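Local coordinates for FEZ-1 protein (PDB 5WCK), which probably hydrolyses the beta-lactam ring of antibiotics, as a monomeric subclass B3 metallo-beta-lactamase with two zinc ions in its active site, at residues 15-20 with 156-161; 62-67 with 87-92. The protein carries 2 engineered substitutions. All coordinates share one frame; numbering follows the deposited sequence.

In the fold
The two contacts show two kinds of packing within the alpha-beta/beta-alpha sandwich of the metallo-beta-lactamases. In contact 1 the strands belong to different sheets, 17-19 to the seven-stranded one and 154-162 to the five-stranded one, and meet without a hydrogen bond, mostly through side chains. In contact 2 the strands 64-68 and 90-94 are neighbours within the seven-stranded sheet and share backbone hydrogen bonds. Their centres lie about 17 Å apart and their nearest atoms about 5 Å, without touching. Contact 1 is remote from the zinc site. Contact 2 comes closer: the side chain of Tyr91 is about 8 Å from that of the zinc ligand His76 and about 13 Å from a zinc ion.

Contact 1: residues 15-20 with 156-161; sequences GNLYYV and WTMKLK
Leu17 lies across Leu160 at about a right angle, its CD2 methyl 3.7 Å from Leu160 CD1 and its CB resting near both methyls of the same fork. The other branch of Leu17 turns to the thioether, with CD1 4.3 Å from Met158 SD. Leucine's two methyls serve two partners, and the chi1 of 173°, setting CG opposite the backbone N, places the fork against Leu160 and Met158. Met158 bends at its last torsion (chi3 -59°), which brings CE to 3.9 Å from Asn16 OD1. The same oxygen lies 3.7 Å from Leu160 CD2. No hydrogen bond joins the segments: this is apolar packing between the two sheets of the metallo-beta-lactamase sandwich, with strand 17-19 on one and strand 154-162 on the other. At one end Gly15 CA comes within 3.4 Å of Lys161 O; glycine lets the backbone approach this oxygen and Leu160 CD2, and the positive phi of 50° also suits it. Further out, Asn16 ND2 donates to Val31 O and Thr139 OG1, one in each sheet, which holds the amide with OD1 beside Leu160 and Met158. Tyr28 and Ile30 touch Leu17 from the adjoining strand, while Ala169 packs against Leu160.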
loop_
_atom_site.group_PDB
_atom_site.type_symbol
_atom_site.label_atom_id
_atom_site.label_comp_id
_atom_site.label_asym_id
_atom_site.label_seq_id
_atom_site.Cartn_x
_atom_site.Cartn_y
_atom_site.Cartn_z
ATOM N N GLY A 15 12.918 11.667 5.853
ATOM C CA GLY A 15 12.722 11.521 7.300
ATOM C C GLY A 15 13.069 10.110 7.758
ATOM O O GLY A 15 14.143 9.584 7.437
ATOM N N ASN A 16 12.128 9.475 8.468
ATOM C CA ASN A 16 12.324 8.119 8.985
ATOM C C ASN A 16 11.553 7.067 8.179
ATOM O O ASN A 16 11.300 5.971 8.713
ATOM C CB ASN A 16 11.965 8.042 10.480
ATOM C CG ASN A 16 10.516 8.359 10.801
ATOM O OD1 ASN A 16 9.868 9.105 10.075
ATOM N ND2 ASN A 16 10.021 7.857 11.932
ATOM N N LEU A 17 11.285 7.351 6.900
ATOM C CA LEU A 17 10.580 6.437 6.009
ATOM C C LEU A 17 11.563 5.887 4.977
ATOM O O LEU A 17 12.236 6.666 4.273
ATOM C CB LEU A 17 9.429 7.183 5.322
ATOM C CG LEU A 17 8.693 6.412 4.223
ATOM C CD1 LEU A 17 7.910 5.258 4.780
ATOM C CD2 LEU A 17 7.768 7.343 3.461
ATOM N N TYR A 18 11.627 4.555 4.911
ATOM C CA TYR A 18 12.547 3.810 4.065
ATOM C C TYR A 18 11.760 2.901 3.121
ATOM O O TYR A 18 10.670 2.399 3.449
ATOM C CB TYR A 18 13.481 2.930 4.902
ATOM C CG TYR A 18 14.357 3.700 5.851
ATOM C CD1 TYR A 18 13.866 4.212 7.041
ATOM C CD2 TYR A 18 15.690 3.950 5.544
ATOM C CE1 TYR A 18 14.669 4.948 7.891
ATOM C CE2 TYR A 18 16.511 4.663 6.409
ATOM C CZ TYR A 18 16.001 5.161 7.589
ATOM O OH TYR A 18 16.779 5.896 8.458
ATOM N N TYR A 19 12.346 2.674 1.945
ATOM C CA TYR A 19 11.867 1.699 0.993
ATOM C C TYR A 19 12.575 0.362 1.251
ATOM O O TYR A 19 13.823 0.328 1.245
ATOM C CB TYR A 19 12.172 2.150 -0.443
ATOM C CG TYR A 19 11.475 1.287 -1.462
ATOM C CD1 TYR A 19 10.112 1.423 -1.663
ATOM C CD2 TYR A 19 12.134 0.307 -2.188
ATOM C CE1 TYR A 19 9.430 0.623 -2.559
ATOM C CE2 TYR A 19 11.456 -0.519 -3.076
ATOM C CZ TYR A 19 10.100 -0.349 -3.276
ATOM O OH TYR A 19 9.393 -1.147 -4.118
ATOM N N VAL A 20 11.803 -0.705 1.448
ATOM C CA VAL A 20 12.353 -2.051 1.655
ATOM C C VAL A 20 11.651 -3.066 0.754
ATOM O O VAL A 20 11.607 -4.249 1.068
ATOM C CB VAL A 20 12.284 -2.472 3.133
ATOM C CG1 VAL A 20 13.239 -1.639 3.976
ATOM C CG2 VAL A 20 10.869 -2.412 3.715
ATOM N N TRP A 156 -2.203 5.371 3.049
ATOM C CA TRP A 156 -1.488 5.704 4.279
ATOM C C TRP A 156 -0.813 7.064 4.119
ATOM O O TRP A 156 -0.161 7.282 3.120
ATOM C CB TRP A 156 -0.460 4.611 4.612
ATOM C CG TRP A 156 -1.053 3.332 5.132
ATOM C CD1 TRP A 156 -1.234 2.142 4.484
ATOM C CD2 TRP A 156 -1.573 3.153 6.450
ATOM N NE1 TRP A 156 -1.857 1.235 5.309
ATOM C CE2 TRP A 156 -2.046 1.825 6.536
ATOM C CE3 TRP A 156 -1.653 3.990 7.561
ATOM C CZ2 TRP A 156 -2.619 1.347 7.714
ATOM C CZ3 TRP A 156 -2.198 3.505 8.725
ATOM C CH2 TRP A 156 -2.688 2.203 8.786
ATOM N N THR A 157 -0.957 7.947 5.112
ATOM C CA THR A 157 -0.282 9.234 5.061
ATOM C C THR A 157 0.524 9.466 6.337
ATOM O O THR A 157 0.208 8.953 7.415
ATOM C CB THR A 157 -1.267 10.377 4.792
ATOM O OG1 THR A 157 -2.145 10.498 5.915
ATOM C CG2 THR A 157 -2.043 10.196 3.502
ATOM N N MET A 158 1.600 10.243 6.167
ATOM C CA MET A 158 2.376 10.720 7.303
ATOM C C MET A 158 3.102 11.999 6.896
ATOM O O MET A 158 3.295 12.245 5.725
ATOM C CB MET A 158 3.389 9.690 7.802
ATOM C CG MET A 158 4.416 9.328 6.766
ATOM S SD MET A 158 5.481 7.915 7.167
ATOM C CE MET A 158 6.236 8.507 8.676
ATOM N N LYS A 159 3.476 12.797 7.899
ATOM C CA LYS A 159 4.267 14.015 7.675
ATOM C C LYS A 159 5.732 13.711 7.982
ATOM O O LYS A 159 6.033 13.076 9.001
ATOM C CB LYS A 159 3.716 15.158 8.525
ATOM C CG LYS A 159 4.053 16.556 8.022
ATOM C CD LYS A 159 3.104 17.574 8.644
ATOM C CE LYS A 159 3.454 19.020 8.380
ATOM N NZ LYS A 159 3.016 19.896 9.494
ATOM N N LEU A 160 6.626 14.090 7.063
ATOM C CA LEU A 160 8.050 13.783 7.143
ATOM C C LEU A 160 8.815 15.117 7.118
ATOM O O LEU A 160 8.454 16.027 6.368
ATOM C CB LEU A 160 8.477 12.911 5.949
ATOM C CG LEU A 160 7.920 11.486 5.913
ATOM C CD1 LEU A 160 8.176 10.814 4.589
ATOM C CD2 LEU A 160 8.498 10.652 7.047
ATOM N N LYS A 161 9.830 15.240 7.971
ATOM C CA LYS A 161 10.751 16.367 7.887
ATOM C C LYS A 161 11.976 15.913 7.092
ATOM O O LYS A 161 12.555 14.881 7.412
ATOM C CB LYS A 161 11.134 16.861 9.285
ATOM C CG LYS A 161 11.761 18.253 9.299
ATOM C CD LYS A 161 12.324 18.688 10.635
ATOM C CE LYS A 161 12.987 20.048 10.560
ATOM N NZ LYS A 161 13.227 20.614 11.909
#

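Contact 2: residues 62-67 with 87-92; sequences SDTKIL and TKAKYM. With SO4 (sulfate ion), chain E.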
loop_
_atom_site.group_PDB
_atom_site.type_symbol
_atom_site.label_atom_id
_atom_site.label_comp_id
_atom_site.label_asym_id
_atom_site.label_seq_id
_atom_site.Cartn_x
_atom_site.Cartn_y
_atom_site.Cartn_z
ATOM N N SER A 62 13.758 -8.178 13.955
ATOM C CA SER A 62 13.103 -8.451 15.224
ATOM C C SER A 62 12.498 -7.183 15.834
ATOM O O SER A 62 11.697 -7.291 16.745
ATOM C CB SER A 62 14.080 -9.097 16.211
ATOM O OG SER A 62 15.175 -8.241 16.473
ATOM N N ASP A 63 12.878 -5.997 15.335
ATOM C CA ASP A 63 12.305 -4.741 15.854
ATOM C C ASP A 63 11.015 -4.361 15.112
ATOM O O ASP A 63 10.488 -3.285 15.369
ATOM C CB ASP A 63 13.295 -3.583 15.718
ATOM C CG ASP A 63 14.376 -3.565 16.789
ATOM O OD1 ASP A 63 14.186 -4.244 17.813
ATOM O OD2 ASP A 63 15.400 -2.883 16.570
ATOM N N THR A 64 10.505 -5.217 14.218
ATOM C CA THR A 64 9.236 -4.921 13.534
ATOM C C THR A 64 8.086 -5.106 14.531
ATOM O O THR A 64 7.751 -6.251 14.913
ATOM C CB THR A 64 9.013 -5.838 12.327
ATOM O OG1 THR A 64 10.158 -5.818 11.479
ATOM C CG2 THR A 64 7.799 -5.458 11.510
ATOM N N LYS A 65 7.493 -3.989 14.965
ATOM C CA LYS A 65 6.450 -3.993 15.987
ATOM C C LYS A 65 5.034 -4.047 15.395
ATOM O O LYS A 65 4.094 -4.534 16.069
ATOM C CB LYS A 65 6.524 -2.727 16.839
ATOM C CG LYS A 65 7.829 -2.534 17.592
ATOM C CD LYS A 65 8.080 -3.592 18.635
ATOM C CE LYS A 65 9.323 -3.306 19.450
ATOM N NZ LYS A 65 9.608 -4.409 20.396
ATOM N N ILE A 66 4.857 -3.487 14.192
ATOM C CA ILE A 66 3.535 -3.276 13.582
ATOM C C ILE A 66 3.658 -3.623 12.103
ATOM O O ILE A 66 4.627 -3.204 11.457
ATOM C CB ILE A 66 3.027 -1.823 13.757
ATOM C CG1 ILE A 66 2.873 -1.448 15.239
ATOM C CG2 ILE A 66 1.717 -1.631 13.024
ATOM C CD1 ILE A 66 2.469 0.002 15.472
ATOM N N LEU A 67 2.676 -4.385 11.605
ATOM C CA LEU A 67 2.542 -4.727 10.195
ATOM C C LEU A 67 1.231 -4.149 9.673
ATOM O O LEU A 67 0.159 -4.377 10.266
ATOM C CB LEU A 67 2.533 -6.254 10.039
ATOM C CG LEU A 67 2.325 -6.776 8.612
ATOM C CD1 LEU A 67 3.410 -6.324 7.644
ATOM C CD2 LEU A 67 2.234 -8.290 8.615
ATOM N N THR A 87 8.441 -12.408 13.628
ATOM C CA THR A 87 8.716 -11.129 14.347
ATOM C C THR A 87 7.752 -10.854 15.505
ATOM O O THR A 87 8.040 -9.972 16.318
ATOM C CB THR A 87 8.628 -9.910 13.416
ATOM O OG1 THR A 87 7.258 -9.712 13.029
ATOM C CG2 THR A 87 9.538 -10.030 12.215
ATOM N N LYS A 88 6.589 -11.510 15.513
ATOM C CA LYS A 88 5.493 -11.217 16.445
ATOM C C LYS A 88 4.971 -9.773 16.284
ATOM O O LYS A 88 4.400 -9.213 17.212
ATOM C CB LYS A 88 5.920 -11.450 17.901
ATOM C CG LYS A 88 6.621 -12.771 18.188
ATOM C CD LYS A 88 5.913 -13.999 17.673
ATOM C CE LYS A 88 6.641 -15.265 18.069
ATOM N NZ LYS A 88 6.257 -16.413 17.215
ATOM N N ALA A 89 5.103 -9.217 15.078
ATOM C CA ALA A 89 4.554 -7.866 14.837
ATOM C C ALA A 89 3.037 -7.904 14.996
ATOM O O ALA A 89 2.471 -8.947 14.783
ATOM C CB ALA A 89 4.869 -7.405 13.429
ATOM N N LYS A 90 2.436 -6.783 15.387
ATOM C CA LYS A 90 0.964 -6.690 15.475
ATOM C C LYS A 90 0.422 -6.293 14.104
ATOM O O LYS A 90 0.840 -5.280 13.591
ATOM C CB LYS A 90 0.569 -5.650 16.510
ATOM C CG LYS A 90 1.048 -6.056 17.883
ATOM C CD LYS A 90 0.563 -5.127 18.900
ATOM C CE LYS A 90 1.429 -3.910 19.016
ATOM N NZ LYS A 90 1.548 -3.622 20.459
ATOM N N TYR A 91 -0.543 -7.067 13.629
ATOM C CA TYR A 91 -1.127 -6.868 12.287
ATOM C C TYR A 91 -2.388 -6.010 12.420
ATOM O O TYR A 91 -3.298 -6.392 13.098
ATOM C CB TYR A 91 -1.499 -8.246 11.746
ATOM C CG TYR A 91 -1.706 -8.362 10.260
ATOM C CD1 TYR A 91 -1.334 -7.367 9.386
ATOM C CD2 TYR A 91 -2.282 -9.497 9.740
ATOM C CE1 TYR A 91 -1.514 -7.507 8.023
ATOM C CE2 TYR A 91 -2.460 -9.656 8.384
ATOM C CZ TYR A 91 -2.048 -8.670 7.515
ATOM O OH TYR A 91 -2.234 -8.866 6.184
ATOM N N MET A 92 -2.422 -4.890 11.695
ATOM C CA MET A 92 -3.538 -3.976 11.794
ATOM C C MET A 92 -4.076 -3.753 10.375
ATOM O O MET A 92 -3.307 -3.459 9.446
ATOM C CB MET A 92 -3.121 -2.645 12.427
ATOM C CG MET A 92 -2.329 -2.814 13.707
ATOM S SD MET A 92 -2.065 -1.220 14.518
ATOM C CE MET A 92 -1.114 -1.791 15.929
HETATM S S SO4 E . 17.543 -9.609 13.072
HETATM O O1 SO4 E . 17.886 -10.854 12.333
HETATM O O2 SO4 E . 18.465 -9.439 14.225
HETATM O O3 SO4 E . 17.751 -8.461 12.211
HETATM O O4 SO4 E . 16.191 -9.739 13.623
HETATM O O HOH W 1 10.585 -9.759 17.359
HETATM O O HOH W 2 7.391 -7.473 17.295
HETATM O O HOH W 3 4.756 -6.011 18.414
#
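Leu67 lays its CD2 methyl over a face of the Tyr91 ring, a CH-pi contact 4.1 Å from the centroid and 27° off the ring normal. The two residues are paired on neighbouring parallel strands, 64-67 and 90-92, joined by the right-handed beta-alpha-beta crossover usual in this fold, with helix 80-87 in the connection. With CG opposite its backbone N (chi1 -161°), Tyr91 turns the edge of its ring to Leu67 O, which lies in plane and 3.5 Å from CD1. Two residues before Tyr91 and on the same side of the sheet, Ala89 packs closely, as its small methyl allows: its CB is 3.4 Å from Thr64 O and also touches Thr64 CG2. On the other face of the sheet, the extended Met92 reaches Ile66, CE lying 4.0 Å from CD1, a flexible thioether against a branched chain. Three backbone bonds tie the strands, from Lys90 N to Lys65 O, Leu67 N to Lys90 O and Met92 N to Leu67 O. Ahead of the strands, a water donates to both Ser62 O and Thr87 O. Lys88 leaves the helix with positive phi, and Thr87 OG1, which also bonds Ile83 O, accepts from Ala89 N at 3.0 Å in an ST turn. At the far end a sulfate, probably from the crystallisation liquor and also held by Phe61 N and Lys55 NZ, accepts from Ser62 N through its O4 at 2.9 Å.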